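Local coordinates for protein histidine kinase (Paraburkholderia phymatum, PDB 6NB0) that probably acts as a sensor histidine kinase, using ATP to phosphorylate a protein histidine in a phosphorelay, at residues A[47-52]-A[179-184]; A[54-59]-A[120-125]; A[139-144]-A[171-176]; A[187-192]-A[226-231]; A[249-254]-A[265-270]. All coordinates share one frame; numbering follows the deposited sequence.

Contact 1. Residues A[47-52]-A[179-184]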
# COMPACT_ATOMS: atom_id res chain seq x y z
N ALA A 47 10.73 1.20 4.28
CA ALA A 47 9.36 1.70 4.42
C ALA A 47 8.58 1.55 3.11
O ALA A 47 7.39 1.23 3.13
CB ALA A 47 9.36 3.17 4.87
N ARG A 48 9.24 1.78 1.98
CA ARG A 48 8.59 1.60 0.68
C ARG A 48 8.17 0.14 0.47
O ARG A 48 7.03 -0.14 0.06
CB ARG A 48 9.55 2.10 -0.40
CG ARG A 48 9.03 2.15 -1.84
CD ARG A 48 9.57 0.98 -2.62
NE ARG A 48 9.21 1.06 -4.02
CZ ARG A 48 10.05 1.37 -5.00
NH1 ARG A 48 11.32 1.62 -4.71
NH2 ARG A 48 9.62 1.42 -6.25
N ARG A 49 9.09 -0.80 0.71
CA ARG A 49 8.79 -2.23 0.60
C ARG A 49 7.67 -2.64 1.55
O ARG A 49 6.80 -3.45 1.20
CB ARG A 49 10.04 -3.06 0.91
CG ARG A 49 11.16 -2.93 -0.14
CD ARG A 49 10.85 -3.80 -1.39
NE ARG A 49 11.95 -3.63 -2.35
CZ ARG A 49 11.92 -2.85 -3.42
NH1 ARG A 49 10.82 -2.16 -3.77
NH2 ARG A 49 13.03 -2.78 -4.16
N SER A 50 7.71 -2.14 2.79
CA SER A 50 6.63 -2.41 3.73
C SER A 50 5.27 -1.94 3.19
O SER A 50 4.27 -2.65 3.33
CB SER A 50 6.92 -1.75 5.08
OG SER A 50 8.20 -2.14 5.55
N ALA A 51 5.22 -0.74 2.61
CA ALA A 51 3.94 -0.21 2.12
C ALA A 51 3.45 -0.99 0.90
O ALA A 51 2.24 -1.25 0.77
CB ALA A 51 4.08 1.28 1.81
N GLU A 52 4.38 -1.36 -0.00
CA GLU A 52 4.04 -2.22 -1.14
C GLU A 52 3.45 -3.55 -0.68
O GLU A 52 2.45 -4.03 -1.22
CB GLU A 52 5.29 -2.50 -1.99
CG GLU A 52 5.92 -1.29 -2.67
CD GLU A 52 7.14 -1.67 -3.51
OE1 GLU A 52 8.14 -2.15 -2.94
OE2 GLU A 52 7.09 -1.51 -4.75
N ALA A 179 9.19 -8.47 -4.71
CA ALA A 179 8.82 -9.86 -4.44
C ALA A 179 9.95 -10.62 -3.75
O ALA A 179 9.70 -11.35 -2.79
CB ALA A 179 8.42 -10.56 -5.75
N LEU A 180 11.19 -10.44 -4.21
CA LEU A 180 12.30 -11.14 -3.58
C LEU A 180 12.57 -10.60 -2.19
O LEU A 180 12.87 -11.36 -1.26
CB LEU A 180 13.55 -11.05 -4.44
CG LEU A 180 13.40 -11.69 -5.84
CD1 LEU A 180 14.65 -11.41 -6.63
CD2 LEU A 180 13.18 -13.19 -5.74
N TRP A 181 12.48 -9.28 -2.03
CA TRP A 181 12.60 -8.69 -0.69
C TRP A 181 11.63 -9.34 0.29
O TRP A 181 12.00 -9.71 1.41
CB TRP A 181 12.33 -7.18 -0.80
CG TRP A 181 12.42 -6.43 0.52
CD1 TRP A 181 13.51 -5.78 1.03
CD2 TRP A 181 11.34 -6.23 1.46
NE1 TRP A 181 13.18 -5.19 2.26
CE2 TRP A 181 11.85 -5.46 2.53
CE3 TRP A 181 9.99 -6.64 1.49
CZ2 TRP A 181 11.06 -5.09 3.63
CZ3 TRP A 181 9.21 -6.26 2.58
CH2 TRP A 181 9.75 -5.51 3.63
N LEU A 182 10.36 -9.51 -0.12
CA LEU A 182 9.35 -10.05 0.79
C LEU A 182 9.57 -11.53 1.03
O LEU A 182 9.40 -12.02 2.15
CB LEU A 182 7.95 -9.79 0.22
CG LEU A 182 6.75 -10.30 1.04
CD1 LEU A 182 6.76 -9.69 2.46
CD2 LEU A 182 5.43 -9.94 0.33
N LEU A 183 9.96 -12.26 -0.03
CA LEU A 183 10.30 -13.68 0.10
C LEU A 183 11.32 -13.89 1.21
O LEU A 183 11.16 -14.77 2.07
CB LEU A 183 10.83 -14.18 -1.24
CG LEU A 183 10.68 -15.64 -1.65
CD1 LEU A 183 9.20 -15.91 -1.96
CD2 LEU A 183 11.58 -15.93 -2.86
N VAL A 184 12.40 -13.08 1.22
CA VAL A 184 13.43 -13.22 2.25
C VAL A 184 12.97 -12.64 3.58
O VAL A 184 13.20 -13.23 4.65
CB VAL A 184 14.76 -12.57 1.79
CG1 VAL A 184 15.86 -12.79 2.85
CG2 VAL A 184 15.21 -13.16 0.41

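Contact 2. Residues A[54-59]-A[120-125]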
# COMPACT_ATOMS: atom_id res chain seq x y z
N ALA A 54 1.96 -4.22 2.10
CA ALA A 54 0.65 -4.02 2.71
C ALA A 54 -0.40 -3.71 1.66
O ALA A 54 -1.56 -4.13 1.78
CB ALA A 54 0.72 -2.89 3.73
N LEU A 55 0.01 -2.96 0.64
CA LEU A 55 -0.88 -2.67 -0.49
C LEU A 55 -1.38 -3.96 -1.13
O LEU A 55 -2.59 -4.15 -1.32
CB LEU A 55 -0.12 -1.82 -1.52
CG LEU A 55 -0.59 -1.79 -2.97
CD1 LEU A 55 -2.00 -1.32 -2.97
CD2 LEU A 55 0.28 -0.82 -3.77
N PHE A 56 -0.46 -4.84 -1.50
CA PHE A 56 -0.85 -6.07 -2.17
C PHE A 56 -1.64 -6.97 -1.23
O PHE A 56 -2.53 -7.69 -1.68
CB PHE A 56 0.37 -6.81 -2.71
CG PHE A 56 0.89 -6.24 -4.00
CD1 PHE A 56 1.61 -5.05 -4.02
CD2 PHE A 56 0.59 -6.86 -5.21
CE1 PHE A 56 2.05 -4.51 -5.21
CE2 PHE A 56 1.03 -6.32 -6.40
CZ PHE A 56 1.76 -5.14 -6.40
N MET A 57 -1.34 -6.92 0.08
CA MET A 57 -2.15 -7.70 1.01
C MET A 57 -3.59 -7.22 1.03
O MET A 57 -4.51 -8.03 1.13
CB MET A 57 -1.55 -7.67 2.42
CG MET A 57 -2.27 -8.65 3.34
SD MET A 57 -1.59 -8.62 5.03
CE MET A 57 -2.81 -7.60 5.79
N ARG A 58 -3.82 -5.90 0.93
CA ARG A 58 -5.19 -5.40 0.88
C ARG A 58 -5.90 -5.80 -0.41
O ARG A 58 -7.11 -6.05 -0.40
CB ARG A 58 -5.25 -3.87 1.03
CG ARG A 58 -4.44 -3.23 2.20
CD ARG A 58 -4.98 -3.59 3.56
NE ARG A 58 -4.45 -2.80 4.70
CZ ARG A 58 -3.26 -3.01 5.28
NH1 ARG A 58 -2.44 -3.93 4.79
NH2 ARG A 58 -2.87 -2.30 6.34
N ASP A 59 -5.17 -5.84 -1.53
CA ASP A 59 -5.73 -6.37 -2.78
C ASP A 59 -6.15 -7.82 -2.61
O ASP A 59 -7.22 -8.25 -3.08
CB ASP A 59 -4.71 -6.29 -3.91
CG ASP A 59 -4.62 -4.94 -4.52
OD1 ASP A 59 -5.52 -4.12 -4.26
OD2 ASP A 59 -3.66 -4.71 -5.29
N ARG A 120 -8.51 -5.60 -11.14
CA ARG A 120 -8.17 -5.66 -12.56
C ARG A 120 -7.24 -4.53 -12.97
O ARG A 120 -6.41 -4.70 -13.87
CB ARG A 120 -9.44 -5.64 -13.41
N ALA A 121 -7.36 -3.36 -12.32
CA ALA A 121 -6.43 -2.28 -12.61
C ALA A 121 -5.02 -2.65 -12.17
O ALA A 121 -4.07 -2.53 -12.95
CB ALA A 121 -6.89 -1.00 -11.93
N GLU A 122 -4.87 -3.10 -10.93
CA GLU A 122 -3.57 -3.59 -10.47
C GLU A 122 -3.02 -4.66 -11.40
O GLU A 122 -1.83 -4.64 -11.74
CB GLU A 122 -3.70 -4.13 -9.04
CG GLU A 122 -2.35 -4.38 -8.37
CD GLU A 122 -1.61 -3.11 -8.04
OE1 GLU A 122 -2.21 -2.25 -7.37
OE2 GLU A 122 -0.44 -2.97 -8.45
N THR A 123 -3.88 -5.60 -11.84
CA THR A 123 -3.45 -6.61 -12.80
C THR A 123 -2.86 -5.97 -14.06
O THR A 123 -1.79 -6.39 -14.53
CB THR A 123 -4.64 -7.51 -13.17
OG1 THR A 123 -5.10 -8.22 -12.01
CG2 THR A 123 -4.24 -8.52 -14.24
N LYS A 124 -3.51 -4.94 -14.60
CA LYS A 124 -2.99 -4.28 -15.80
C LYS A 124 -1.71 -3.49 -15.50
O LYS A 124 -0.84 -3.39 -16.37
CB LYS A 124 -4.06 -3.36 -16.40
N ALA A 125 -1.59 -2.93 -14.30
CA ALA A 125 -0.35 -2.25 -13.91
C ALA A 125 0.84 -3.20 -13.94
O ALA A 125 1.94 -2.83 -14.38
CB ALA A 125 -0.50 -1.62 -12.52

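Contact 3. Residues A[139-144]-A[171-176]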
# COMPACT_ATOMS: atom_id res chain seq x y z
N LEU A 139 19.72 -9.98 -6.99
CA LEU A 139 19.85 -10.87 -5.85
C LEU A 139 20.69 -10.24 -4.75
O LEU A 139 20.35 -10.34 -3.56
CB LEU A 139 20.45 -12.20 -6.32
CG LEU A 139 19.57 -12.97 -7.31
CD1 LEU A 139 20.35 -14.12 -7.95
CD2 LEU A 139 18.29 -13.49 -6.66
N ASP A 140 21.83 -9.64 -5.10
CA ASP A 140 22.70 -9.05 -4.08
C ASP A 140 22.02 -7.87 -3.39
O ASP A 140 22.14 -7.69 -2.17
CB ASP A 140 24.02 -8.59 -4.70
CG ASP A 140 24.92 -9.75 -5.12
OD1 ASP A 140 24.89 -10.83 -4.50
OD2 ASP A 140 25.69 -9.56 -6.07
N GLU A 141 21.29 -7.06 -4.16
CA GLU A 141 20.54 -5.95 -3.56
C GLU A 141 19.49 -6.45 -2.58
O GLU A 141 19.28 -5.84 -1.53
CB GLU A 141 19.88 -5.12 -4.66
CG GLU A 141 19.03 -3.97 -4.13
CD GLU A 141 18.62 -2.99 -5.23
OE1 GLU A 141 18.38 -3.44 -6.38
OE2 GLU A 141 18.55 -1.77 -4.93
N THR A 142 18.80 -7.55 -2.93
CA THR A 142 17.82 -8.15 -2.04
C THR A 142 18.47 -8.52 -0.71
O THR A 142 17.95 -8.21 0.37
CB THR A 142 17.20 -9.40 -2.70
OG1 THR A 142 16.58 -9.06 -3.96
CG2 THR A 142 16.14 -10.03 -1.78
N ILE A 143 19.59 -9.23 -0.78
CA ILE A 143 20.26 -9.67 0.45
C ILE A 143 20.66 -8.46 1.27
O ILE A 143 20.45 -8.42 2.49
CB ILE A 143 21.47 -10.56 0.11
CG1 ILE A 143 21.03 -11.85 -0.60
CG2 ILE A 143 22.30 -10.85 1.37
CD1 ILE A 143 20.17 -12.76 0.27
N GLY A 144 21.26 -7.47 0.60
CA GLY A 144 21.70 -6.28 1.30
C GLY A 144 20.55 -5.53 1.97
O GLY A 144 20.67 -5.12 3.12
N GLY A 171 12.15 -8.36 -17.43
CA GLY A 171 11.13 -8.41 -16.40
C GLY A 171 10.86 -7.04 -15.83
O GLY A 171 11.47 -6.04 -16.21
N ASP A 172 9.92 -7.00 -14.89
CA ASP A 172 9.58 -5.76 -14.20
C ASP A 172 10.50 -5.71 -12.99
O ASP A 172 10.21 -6.30 -11.95
CB ASP A 172 8.11 -5.74 -13.81
CG ASP A 172 7.67 -4.44 -13.18
OD1 ASP A 172 8.47 -3.79 -12.49
OD2 ASP A 172 6.50 -4.05 -13.37
N ARG A 173 11.66 -5.07 -13.14
CA ARG A 173 12.70 -5.24 -12.12
C ARG A 173 12.21 -4.77 -10.76
O ARG A 173 12.46 -5.43 -9.75
CB ARG A 173 13.98 -4.48 -12.48
CG ARG A 173 15.12 -4.78 -11.49
CD ARG A 173 16.36 -3.90 -11.76
NE ARG A 173 17.50 -4.36 -10.97
CZ ARG A 173 17.72 -4.04 -9.69
NH1 ARG A 173 16.87 -3.25 -9.04
NH2 ARG A 173 18.79 -4.51 -9.07
N GLU A 174 11.50 -3.64 -10.72
CA GLU A 174 11.08 -3.12 -9.42
C GLU A 174 10.10 -4.07 -8.73
O GLU A 174 10.20 -4.29 -7.52
CB GLU A 174 10.48 -1.72 -9.58
CG GLU A 174 10.28 -0.97 -8.25
CD GLU A 174 9.17 -1.55 -7.36
OE1 GLU A 174 8.05 -1.82 -7.85
OE2 GLU A 174 9.41 -1.73 -6.15
N ARG A 175 9.13 -4.63 -9.47
CA ARG A 175 8.19 -5.57 -8.84
C ARG A 175 8.89 -6.87 -8.43
O ARG A 175 8.58 -7.43 -7.37
CB ARG A 175 7.03 -5.89 -9.79
CG ARG A 175 6.15 -4.70 -10.12
CD ARG A 175 5.47 -4.10 -8.90
NE ARG A 175 4.38 -3.22 -9.32
CZ ARG A 175 3.74 -2.36 -8.54
NH1 ARG A 175 2.75 -1.62 -9.04
NH2 ARG A 175 4.09 -2.20 -7.26
N LEU A 176 9.78 -7.38 -9.27
CA LEU A 176 10.55 -8.56 -8.87
C LEU A 176 11.40 -8.26 -7.65
O LEU A 176 11.58 -9.13 -6.78
CB LEU A 176 11.43 -9.03 -10.03
CG LEU A 176 10.59 -9.55 -11.21
CD1 LEU A 176 11.40 -9.53 -12.53
CD2 LEU A 176 10.05 -10.96 -10.92

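Contact 4. Residues A[187-192]-A[226-231]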
# COMPACT_ATOMS: atom_id res chain seq x y z
N ALA A 187 10.74 -14.93 5.66
CA ALA A 187 11.48 -16.01 6.31
C ALA A 187 12.23 -15.48 7.52
O ALA A 187 12.23 -16.12 8.59
CB ALA A 187 12.44 -16.66 5.31
N VAL A 188 12.82 -14.28 7.40
CA VAL A 188 13.52 -13.66 8.52
C VAL A 188 12.55 -13.41 9.67
O VAL A 188 12.86 -13.70 10.84
CB VAL A 188 14.22 -12.37 8.07
CG1 VAL A 188 14.76 -11.60 9.30
CG2 VAL A 188 15.38 -12.72 7.11
N GLU A 189 11.36 -12.87 9.36
CA GLU A 189 10.37 -12.60 10.41
C GLU A 189 9.99 -13.88 11.13
O GLU A 189 9.72 -13.88 12.35
CB GLU A 189 9.12 -11.93 9.82
CG GLU A 189 9.31 -10.45 9.43
CD GLU A 189 9.10 -9.50 10.61
OE1 GLU A 189 9.31 -9.92 11.76
OE2 GLU A 189 8.75 -8.33 10.37
N ALA A 190 9.98 -14.99 10.41
CA ALA A 190 9.66 -16.30 10.96
C ALA A 190 10.92 -17.09 11.33
O ALA A 190 10.92 -18.33 11.26
CB ALA A 190 8.80 -17.08 9.98
N SER A 191 11.99 -16.41 11.75
CA SER A 191 13.21 -17.07 12.20
C SER A 191 13.59 -16.61 13.60
O SER A 191 13.40 -15.45 13.96
CB SER A 191 14.39 -16.78 11.24
OG SER A 191 14.20 -17.37 9.96
N ALA A 192 14.18 -17.54 14.37
CA ALA A 192 14.77 -17.23 15.66
C ALA A 192 16.24 -16.86 15.48
O ALA A 192 16.89 -17.26 14.51
CB ALA A 192 14.66 -18.43 16.62
N LEU A 226 10.83 -8.89 19.74
CA LEU A 226 11.73 -8.90 18.59
C LEU A 226 11.42 -7.73 17.67
O LEU A 226 10.25 -7.36 17.54
CB LEU A 226 11.58 -10.21 17.79
CG LEU A 226 11.81 -11.52 18.56
CD1 LEU A 226 11.69 -12.73 17.62
CD2 LEU A 226 13.17 -11.53 19.29
N PRO A 227 12.44 -7.14 17.04
CA PRO A 227 12.16 -6.13 16.01
C PRO A 227 11.36 -6.74 14.87
O PRO A 227 11.46 -7.94 14.59
CB PRO A 227 13.55 -5.69 15.53
CG PRO A 227 14.52 -6.16 16.59
CD PRO A 227 13.88 -7.33 17.30
N HIS A 228 10.57 -5.91 14.20
CA HIS A 228 9.78 -6.38 13.07
C HIS A 228 9.77 -5.32 11.98
O HIS A 228 9.97 -4.14 12.24
CB HIS A 228 8.34 -6.68 13.49
CG HIS A 228 8.23 -7.81 14.47
ND1 HIS A 228 8.43 -9.12 14.11
CD2 HIS A 228 7.94 -7.82 15.79
CE1 HIS A 228 8.27 -9.90 15.17
NE2 HIS A 228 7.98 -9.13 16.20
N VAL A 229 9.51 -5.77 10.75
CA VAL A 229 9.29 -4.88 9.61
C VAL A 229 7.85 -5.00 9.09
O VAL A 229 7.20 -3.99 8.81
CB VAL A 229 10.31 -5.18 8.49
CG1 VAL A 229 9.94 -4.49 7.20
CG2 VAL A 229 11.72 -4.75 8.90
N LEU A 230 7.34 -6.22 8.97
CA LEU A 230 6.00 -6.40 8.42
C LEU A 230 4.93 -5.96 9.43
O LEU A 230 5.14 -5.92 10.64
CB LEU A 230 5.80 -7.87 8.01
CG LEU A 230 6.82 -8.40 6.98
CD1 LEU A 230 6.58 -9.89 6.63
CD2 LEU A 230 6.82 -7.54 5.66
N GLU A 231 3.75 -5.65 8.90
CA GLU A 231 2.66 -5.15 9.74
C GLU A 231 2.28 -6.16 10.82
O GLU A 231 2.27 -7.37 10.58
CB GLU A 231 1.42 -4.85 8.91
CG GLU A 231 1.48 -3.62 8.04
CD GLU A 231 0.19 -3.48 7.23
OE1 GLU A 231 -0.16 -4.46 6.51
OE2 GLU A 231 -0.47 -2.42 7.32

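Contact 5. Residues A[249-254]-A[265-270]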
# COMPACT_ATOMS: atom_id res chain seq x y z
N TRP A 249 -1.83 -14.10 4.03
CA TRP A 249 -2.19 -12.90 3.26
C TRP A 249 -0.98 -12.04 2.96
O TRP A 249 -0.88 -11.43 1.88
CB TRP A 249 -3.20 -12.07 4.03
CG TRP A 249 -4.50 -12.72 4.25
CD1 TRP A 249 -4.93 -13.91 3.73
CD2 TRP A 249 -5.58 -12.20 5.02
NE1 TRP A 249 -6.22 -14.16 4.15
CE2 TRP A 249 -6.64 -13.13 4.95
CE3 TRP A 249 -5.75 -11.04 5.79
CZ2 TRP A 249 -7.86 -12.93 5.61
CZ3 TRP A 249 -6.98 -10.84 6.44
CH2 TRP A 249 -8.00 -11.79 6.35
N VAL A 250 -0.04 -11.98 3.90
CA VAL A 250 1.06 -11.04 3.74
C VAL A 250 1.95 -11.40 2.55
O VAL A 250 2.70 -10.55 2.08
CB VAL A 250 1.88 -10.97 5.05
CG1 VAL A 250 2.67 -12.26 5.30
CG2 VAL A 250 2.84 -9.77 5.03
N LEU A 251 1.88 -12.63 2.04
CA LEU A 251 2.72 -13.02 0.90
C LEU A 251 2.07 -12.69 -0.44
O LEU A 251 2.59 -13.08 -1.49
CB LEU A 251 3.07 -14.52 0.98
CG LEU A 251 4.09 -14.82 2.10
CD1 LEU A 251 4.21 -16.31 2.44
CD2 LEU A 251 5.47 -14.24 1.78
N ALA A 252 0.93 -11.99 -0.42
CA ALA A 252 0.19 -11.68 -1.63
C ALA A 252 1.09 -11.06 -2.71
O ALA A 252 0.93 -11.36 -3.90
CB ALA A 252 -0.96 -10.75 -1.29
N LEU A 253 2.01 -10.17 -2.31
CA LEU A 253 2.87 -9.52 -3.30
C LEU A 253 3.68 -10.54 -4.09
O LEU A 253 3.78 -10.45 -5.31
CB LEU A 253 3.79 -8.50 -2.63
CG LEU A 253 4.50 -7.51 -3.57
CD1 LEU A 253 4.86 -6.23 -2.82
CD2 LEU A 253 5.76 -8.10 -4.15
N CYS A 254 4.30 -11.51 -3.40
CA CYS A 254 5.02 -12.59 -4.10
C CYS A 254 4.13 -13.31 -5.11
O CYS A 254 4.53 -13.56 -6.26
CB CYS A 254 5.57 -13.60 -3.09
SG CYS A 254 6.69 -12.85 -1.88
N PHE A 265 3.77 -19.13 -7.36
CA PHE A 265 4.34 -18.97 -6.03
C PHE A 265 3.79 -20.06 -5.12
O PHE A 265 2.60 -20.38 -5.19
CB PHE A 265 4.01 -17.60 -5.46
CG PHE A 265 4.40 -17.43 -4.03
CD1 PHE A 265 5.73 -17.36 -3.69
CD2 PHE A 265 3.44 -17.41 -3.02
CE1 PHE A 265 6.11 -17.24 -2.35
CE2 PHE A 265 3.82 -17.29 -1.67
CZ PHE A 265 5.15 -17.20 -1.34
N GLU A 266 4.65 -20.68 -4.31
CA GLU A 266 4.22 -21.74 -3.41
C GLU A 266 4.76 -21.45 -2.02
O GLU A 266 5.98 -21.29 -1.85
CB GLU A 266 4.70 -23.12 -3.89
CG GLU A 266 4.21 -23.49 -5.27
CD GLU A 266 4.51 -24.93 -5.64
OE1 GLU A 266 5.65 -25.38 -5.43
OE2 GLU A 266 3.58 -25.62 -6.11
N GLN A 267 3.86 -21.36 -1.05
CA GLN A 267 4.22 -21.25 0.36
C GLN A 267 4.10 -22.63 1.00
O GLN A 267 2.99 -23.18 1.10
CB GLN A 267 3.32 -20.23 1.07
CG GLN A 267 3.68 -20.05 2.52
CD GLN A 267 2.64 -19.28 3.28
OE1 GLN A 267 1.65 -18.83 2.70
NE2 GLN A 267 2.85 -19.15 4.59
N GLY A 268 5.23 -23.21 1.38
CA GLY A 268 5.18 -24.48 2.08
C GLY A 268 4.66 -24.30 3.50
O GLY A 268 4.52 -23.18 4.02
N GLU A 269 4.40 -25.42 4.16
CA GLU A 269 3.98 -25.34 5.54
C GLU A 269 5.18 -25.02 6.43
O GLU A 269 6.34 -25.06 6.00
CB GLU A 269 3.30 -26.64 5.98
CG GLU A 269 4.23 -27.82 6.12
CD GLU A 269 3.60 -29.00 6.85
OE1 GLU A 269 2.65 -28.79 7.64
OE2 GLU A 269 4.05 -30.14 6.64
N PHE A 270 4.90 -24.63 7.67
CA PHE A 270 5.94 -24.50 8.68
C PHE A 270 6.28 -25.91 9.15
O PHE A 270 5.48 -26.54 9.85
CB PHE A 270 5.49 -23.60 9.84
CG PHE A 270 5.30 -22.14 9.46
CD1 PHE A 270 6.35 -21.38 8.98
CD2 PHE A 270 4.06 -21.53 9.61
CE1 PHE A 270 6.17 -20.03 8.67
CE2 PHE A 270 3.88 -20.18 9.27
CZ PHE A 270 4.93 -19.44 8.82

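Contact 1. Residues A[47-52]-A[179-184]
NH1 of Arg-49, the arginine whose chain lies on the ring of Trp-181, is held by two carboxylates. Arg-49 NH1 donates to Glu-52 OE1 at 2.8 Å, one helical turn further on, and forms a salt bridge with Glu-174 on the facing helix. Glu-52 takes this hydrogen on its syn side while staying close to the guanidinium plane, and its other oxygen, OE2, is paired more loosely with Arg-48 NE at 3.4 Å. Arg-48 NH2 also reaches Glu-174, so two arginines probably offset the crowding of two acids that approach each other closely.

The apolar half of Arg-49 makes the contact itself. Arg-49 CB stands 3.3 Å from the centroid of the six-membered ring of Trp-181, only 7° off the ring normal, a CH-pi contact over the face. A bend at chi2 lays CG and CD along the indole, with Arg-49 CD 3.6 Å from Trp-181 CG, and the chain then runs on toward the acids. The guanidinium is tilted 72° from the indole plane and is not stacked on it.

Helix 44-68, which probably belongs to the dimerisation helices of a HisKA kinase, is thereby laid against helix 173-189 of the alpha/beta kinase domain. Arginine suits this place because it offers methylenes to the ring and a charge to the acids. Trp-181 holds its indole toward helix 44-68 with CG anti to the backbone N (chi1 180°). At the far end of the indole, Trp-181 CH2 comes 4.0 Å from Ser-50 N, while Ser-50 OG is hydrogen-bonded to Thr-46 O.

Contact 2. Residues A[54-59]-A[120-125]
Asp-59 and Glu-122 meet nearly at right angles, their carboxylate planes turned 45° from each other. The aspartate sends OD2 against the chain of the glutamate, with Asp-59 OD2 3.4 Å from Glu-122 CG. Asp-59 OD2 also comes 3.5 Å from Glu-122 OE1, a juxtaposition of like charges. What compensates comes from the other chain: Arg-58 of the second subunit forms salt bridges through NE with Asp-59 OD1 and through NH2 with Glu-122 OE1. Two acids are therefore apt here, since a single guanidinium from the partner chain can serve both, probably keeping them ionised although both residues are buried.

Glu-122 reaches across with CG anti to its backbone N (chi1 -167°), and a bend at chi2 (70°) turns the carboxylate so that its oxygens face different partners. OE1 goes to the acid and arginine group, while Glu-122 OE2 comes 3.7 Å from Phe-56 CZ. This second encounter is also nearly perpendicular along the chains. The carboxylate is inclined to the phenyl plane, and the ring is touched obliquely, near its outer end. Phenylalanine suits a place that is apolar toward Leu-253 and Leu-126, with a carboxylate oxygen near CZ. The same OE2 has a long, weak ion pair with Arg-175.

The two segments belong to the helices that, in HisKA proteins, form the dimerisation and phospho-acceptor hairpin, consistent with the intersubunit bridges seen here. Helix 44-68 runs beside helix 109-125, and helix 252-260 of the kinase domain adjoins both, placing Leu-253 and Arg-256 on Phe-56 and Arg-256 also on Glu-122.

Contact 3. Residues A[139-144]-A[171-176]
Glu-141 and Arg-173 form one tight point in an otherwise slight contact that buries just 72 Å² at the protein surface. Here OE1 of Glu-141 is gripped end-on by both terminal nitrogens of the arginine. Arg-173 NH2 gives the shorter bond, 2.9 Å to Glu-141 OE1, met nearly in line with the C-O bond. Arg-173 NH1 donates to the syn lone pair of Glu-141 OE1 at 3.1 Å.

The oxygen lies in the guanidinium plane, at its edge, but the carboxylate itself is twisted 48° from that plane. The pairing is therefore a fork on a single atom, unlike the flat two-oxygen bridge often made by arginine and glutamate. The second oxygen, OE2, is engaged by Arg-45, so the acid links two arginines.

The bridge spans helix 135-154 and the first turn of helix 173-189, neighbours in the alpha/beta sandwich of the kinase domain. Long, flexible side chains suit such a distance between helices: Arg-173 is extended from CG to NE, beginning with CG anti to the backbone N (chi1 -174°), and Glu-141 is extended as well.

Around this grip the two segments are loosely related, and both residues remain partly exposed to solvent. Within 171-176 a capping bond forms: Asp-172 is the N-cap, and Asp-172 OD1 accepts from Arg-175 N at 3.2 Å, from above the carboxylate plane. Phe-133 of strand 131-134 packs against Arg-173 and Leu-176.

Contact 4. Residues A[187-192]-A[226-231]
Pro-227 meets Glu-189 first and only lightly, its carbonyl O standing 4.1 Å from Glu-189 OE1. Arg-154 NH1 serves both, hydrogen-bonded to that carbonyl and forming a salt bridge with OE1.

His-228 follows with the shortest bond of the contact. His-228 ND1 donates to Glu-189 OE1 at 2.6 Å, almost straight at 170°, on the syn side of the carboxylate. OE1 lies in the ring plane at its edge, and the carboxylate is nearly coplanar with the imidazole, 19° apart. Because NE2 is hydrogen-bonded to the carbonyl of Asp-223, both ring nitrogens probably carry hydrogens, consistent with a charged imidazole beside the acid.

At Val-229 the main chain takes over: Val-229 N donates to Glu-189 OE2 at 2.7 Å. The next amide, Leu-230 N, reaches the same Glu-189 OE2 at 2.9 Å, nearly along the C-O bond. Glu-189 is the last residue of helix 173-189, one of the helices backing the mixed sheet of the kinase domain, and its carboxylate thus fastens the segment leading into helix 232-238. Glutamate fits, having two oxygens and enough length to serve a ring and two successive amides. A bend at chi2 (-85°) helps to turn its carboxylate across the loop.

Leu-230 also covers the chain of the acid, with Leu-230 CD1 4.0 Å from Glu-189 CG, and packs on Trp-181 and Leu-182. Glu-231, the N-cap residue of helix 232-238, turns elsewhere and forms a salt bridge with Arg-58.

Contact 5. Residues A[249-254]-A[265-270]
The ring of Phe-265 has Cys-254 CB over one face and, farther off and toward the rim, Gln-267 N over the other, while Leu-251 CD1 lies in plane at its edge. Cys-254 CB is 3.8 Å from the Phe-265 ring centroid and 15° off the normal, a CH-pi contact displaced toward the rim. The sulfur adds a more distant, oblique sulfur-aromatic contact, Cys-254 SG being 4.9 Å from the same Phe-265 centroid. Cysteine suits this spot as a small, polarisable residue able to lie close to a phenyl face.

Leu-251 bridges two partners. Leu-251 CB touches Phe-265 CE2 obliquely at 3.9 Å, and Leu-251 CD1 rests 3.5 Å from Gln-267 CD, the leucine and glutamine chains crossing at about a right angle. The glutamine lies extended with CG anti to the backbone N (chi1 -179°), carrying its amide past the leucine methyl to Ser-248 N, which is hydrogen-bonded to OE1. Its methylenes can meet the core while its polar end is satisfied.

Phe-265 and Gln-267, two apart on strand 264-267, both point inward from this outermost strand next to 276-283, whose Leu-278 packs on both. Helix 252-260 lies over this sheet margin, and helix 173-189 flanks it through Leu-183 and Phe-186.

In the fold
From the N terminus, helix 44-68 supplies the first side of two contacts. Contact 1 closes the longer loop by returning to helix 173-189, and contact 2 is nested inside it, joining the same helix to 109-125 within the dimerising helices. Contact 3, also nested in contact 1, ties helix 135-154 to the start of helix 173-189. Contacts 4 and 5 follow in series, and none of the five cross. Contact 4 joins the end of helix 173-189 to the segment before helix 232-238, and contact 5 sets helix 252-260 on the edge strand. Helix 173-189 thus serves contacts 1, 3 and 4, while contacts 1 and 2 lie against the second subunit with several residues.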